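Local coordinates for protein RNA 2'-o-ribose methyltransferase (Thermus thermophilus, PDB 1IPA) that probably transfers methyl groups to the 2'-oxygen of a ribose in RNA, as a knotted SPOUT-class methyltransferase of the TrmH family, at residues Arg35-Ala40 / Ala94-Leu99. Numbering follows the deposited sequence.
Sequences REIERA and AGLIAL
Ile37 of helix 34-42 packs its side chain onto strand 96-101 at Leu96 and Ala98, a buried apolar helix-on-sheet contact in the N-terminal, eL30-like domain. It illustrates how a single branched residue can carry the whole of a helical segment's contact with one strand: on segment 35-40, Ile37 alone touches segment 94-99. The reach comes from one branch. With chi1 at -71°, CG1 is anti to the carbonyl carbon, and the extended chi2 of 169° carries CD1 onward to the strand backbone. There CD1 lies 3.5 Å from Leu96 O and 3.8 Å from Ala98 N. The methyl group thus rests on the peptide chain itself. No hydrogen bond crosses between the two segments.

The strand's alternation supplies the seat. Leu96 and Ala98 direct their CB atoms toward the helix, whereas that of the intervening Ile97 points away. Leu96 crosses Ile37 at about a right angle, its CG 3.7 Å from Ile37 CD1 and its CD2 slightly farther. Ala98 offers only a methyl group, with CB 3.9 Å from Ile37 CD1 and nearly as close to CG1; this small residue lies where the CA atoms of Ile37 and Ala98 are 7.0 Å apart. The axes of helix 35-40 and strand 96-99 come within 8.9 Å, with their N-to-C directions 36° apart. Together the segments bury 139 Å², both sides summed, most of it on Ile37.

Strand 96-101 lies between strands 47-53 and 28-32 in a mixed sheet, antiparallel to both, and backbone bonds tie Ala98 to Ile31 and Ile97 to Leu51. Ile37 also meets Ile31 and Leu47 on those flanking strands, while Val64 of helix 59-66 adds a further apolar neighbour.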
ATOM      1  N   ARG A  35      -7.154   5.498 -12.605  1.00 28.17           N
ATOM      2  CA  ARG A  35      -7.647   5.655 -11.240  1.00 29.10           C
ATOM      3  C   ARG A  35      -6.504   6.016 -10.290  1.00 26.91           C
ATOM      4  O   ARG A  35      -6.652   6.903  -9.450  1.00 26.94           O
ATOM      5  CB  ARG A  35      -8.360   4.391 -10.746  1.00 29.97           C
ATOM      6  CG  ARG A  35      -9.212   4.663  -9.510  1.00 35.47           C
ATOM      7  CD  ARG A  35     -10.268   5.709  -9.836  1.00 36.54           C
ATOM      8  NE  ARG A  35     -10.581   6.600  -8.724  1.00 39.70           N
ATOM      9  CZ  ARG A  35     -11.493   6.362  -7.783  1.00 44.46           C
ATOM     10  NH1 ARG A  35     -12.207   5.239  -7.799  1.00 45.18           N
ATOM     11  NH2 ARG A  35     -11.702   7.262  -6.826  1.00 44.86           N
ATOM     12  N   GLU A  36      -5.371   5.329 -10.423  1.00 24.76           N
ATOM     13  CA  GLU A  36      -4.217   5.627  -9.580  1.00 25.27           C
ATOM     14  C   GLU A  36      -3.825   7.091  -9.773  1.00 24.67           C
ATOM     15  O   GLU A  36      -3.592   7.807  -8.810  1.00 24.81           O
ATOM     16  CB  GLU A  36      -3.027   4.731  -9.936  1.00 25.47           C
ATOM     17  CG  GLU A  36      -3.207   3.260  -9.594  1.00 29.14           C
ATOM     18  CD  GLU A  36      -4.332   2.608 -10.381  1.00 33.62           C
ATOM     19  OE1 GLU A  36      -4.633   3.076 -11.503  1.00 33.43           O
ATOM     20  OE2 GLU A  36      -4.905   1.617  -9.882  1.00 34.66           O
ATOM     21  N   ILE A  37      -3.764   7.534 -11.025  1.00 25.12           N
ATOM     22  CA  ILE A  37      -3.413   8.917 -11.321  1.00 24.79           C
ATOM     23  C   ILE A  37      -4.408   9.876 -10.666  1.00 26.20           C
ATOM     24  O   ILE A  37      -4.019  10.897 -10.095  1.00 26.53           O
ATOM     25  CB  ILE A  37      -3.383   9.169 -12.846  1.00 23.58           C
ATOM     26  CG1 ILE A  37      -2.168   8.470 -13.462  1.00 20.67           C
ATOM     27  CG2 ILE A  37      -3.364  10.653 -13.133  1.00 23.93           C
ATOM     28  CD1 ILE A  37      -2.168   8.424 -14.974  1.00 16.12           C
ATOM     29  N   GLU A  38      -5.692   9.543 -10.726  1.00 27.16           N
ATOM     30  CA  GLU A  38      -6.705  10.405 -10.132  1.00 28.58           C
ATOM     31  C   GLU A  38      -6.557  10.515  -8.624  1.00 28.52           C
ATOM     32  O   GLU A  38      -6.572  11.617  -8.074  1.00 27.75           O
ATOM     33  CB  GLU A  38      -8.102   9.905 -10.458  1.00 31.18           C
ATOM     34  CG  GLU A  38      -9.171  10.878 -10.031  1.00 39.06           C
ATOM     35  CD  GLU A  38     -10.551  10.364 -10.325  1.00 44.24           C
ATOM     36  OE1 GLU A  38     -10.883   9.279  -9.802  1.00 47.21           O
ATOM     37  OE2 GLU A  38     -11.296  11.040 -11.076  1.00 45.65           O
ATOM     38  N   ARG A  39      -6.416   9.377  -7.950  1.00 30.14           N
ATOM     39  CA  ARG A  39      -6.249   9.382  -6.501  1.00 31.45           C
ATOM     40  C   ARG A  39      -5.022  10.201  -6.116  1.00 31.20           C
ATOM     41  O   ARG A  39      -5.003  10.847  -5.072  1.00 32.81           O
ATOM     42  CB  ARG A  39      -6.101   7.960  -5.971  1.00 32.20           C
ATOM     43  CG  ARG A  39      -7.320   7.090  -6.184  1.00 38.34           C
ATOM     44  CD  ARG A  39      -6.990   5.616  -5.940  1.00 43.72           C
ATOM     45  NE  ARG A  39      -8.115   4.734  -6.246  1.00 47.78           N
ATOM     46  CZ  ARG A  39      -9.219   4.658  -5.512  1.00 49.98           C
ATOM     47  NH1 ARG A  39      -9.343   5.409  -4.426  1.00 51.50           N
ATOM     48  NH2 ARG A  39     -10.202   3.838  -5.867  1.00 51.06           N
ATOM     49  N   ALA A  40      -4.000  10.180  -6.965  1.00 31.91           N
ATOM     50  CA  ALA A  40      -2.785  10.934  -6.688  1.00 32.26           C
ATOM     51  C   ALA A  40      -3.091  12.425  -6.743  1.00 31.41           C
ATOM     52  O   ALA A  40      -2.592  13.204  -5.930  1.00 32.54           O
ATOM     53  CB  ALA A  40      -1.694  10.571  -7.691  1.00 30.60           C
ATOM     54  N   ALA A  94      -1.587   0.306 -18.952  1.00 35.82           N
ATOM     55  CA  ALA A  94      -2.671   1.271 -19.056  1.00 33.82           C
ATOM     56  C   ALA A  94      -2.391   2.141 -20.273  1.00 33.75           C
ATOM     57  O   ALA A  94      -1.308   2.078 -20.854  1.00 31.30           O
ATOM     58  CB  ALA A  94      -2.733   2.126 -17.814  1.00 33.93           C
ATOM     59  N   GLY A  95      -3.368   2.949 -20.664  1.00 33.10           N
ATOM     60  CA  GLY A  95      -3.176   3.804 -21.818  1.00 35.02           C
ATOM     61  C   GLY A  95      -2.740   5.177 -21.359  1.00 34.76           C
ATOM     62  O   GLY A  95      -2.413   6.046 -22.169  1.00 35.75           O
ATOM     63  N   LEU A  96      -2.722   5.357 -20.043  1.00 33.64           N
ATOM     64  CA  LEU A  96      -2.346   6.628 -19.446  1.00 31.77           C
ATOM     65  C   LEU A  96      -1.393   6.427 -18.283  1.00 30.54           C
ATOM     66  O   LEU A  96      -1.747   5.796 -17.283  1.00 30.92           O
ATOM     67  CB  LEU A  96      -3.597   7.360 -18.963  1.00 31.03           C
ATOM     68  CG  LEU A  96      -3.416   8.801 -18.490  1.00 31.76           C
ATOM     69  CD1 LEU A  96      -3.000   9.678 -19.667  1.00 30.43           C
ATOM     70  CD2 LEU A  96      -4.726   9.302 -17.885  1.00 30.70           C
ATOM     71  N   ILE A  97      -0.180   6.953 -18.430  1.00 29.58           N
ATOM     72  CA  ILE A  97       0.855   6.868 -17.401  1.00 27.38           C
ATOM     73  C   ILE A  97       1.360   8.276 -17.164  1.00 27.11           C
ATOM     74  O   ILE A  97       1.637   9.001 -18.118  1.00 28.55           O
ATOM     75  CB  ILE A  97       2.066   6.034 -17.852  1.00 27.32           C
ATOM     76  CG1 ILE A  97       1.656   4.593 -18.141  1.00 27.34           C
ATOM     77  CG2 ILE A  97       3.138   6.083 -16.775  1.00 28.50           C
ATOM     78  CD1 ILE A  97       2.828   3.707 -18.562  1.00 25.22           C
ATOM     79  N   ALA A  98       1.504   8.669 -15.906  1.00 25.94           N
ATOM     80  CA  ALA A  98       1.968  10.013 -15.623  1.00 23.76           C
ATOM     81  C   ALA A  98       3.298  10.059 -14.896  1.00 25.20           C
ATOM     82  O   ALA A  98       3.734   9.077 -14.291  1.00 25.92           O
ATOM     83  CB  ALA A  98       0.918  10.755 -14.823  1.00 23.53           C
ATOM     84  N   LEU A  99       3.954  11.207 -14.989  1.00 24.98           N
ATOM     85  CA  LEU A  99       5.217  11.428 -14.306  1.00 25.14           C
ATOM     86  C   LEU A  99       4.822  12.316 -13.144  1.00 26.11           C
ATOM     87  O   LEU A  99       4.228  13.376 -13.344  1.00 27.43           O
ATOM     88  CB  LEU A  99       6.207  12.172 -15.206  1.00 24.02           C
ATOM     89  CG  LEU A  99       7.555  12.539 -14.574  1.00 24.16           C
ATOM     90  CD1 LEU A  99       8.275  11.257 -14.140  1.00 23.16           C
ATOM     91  CD2 LEU A  99       8.411  13.320 -15.568  1.00 21.52           C
TER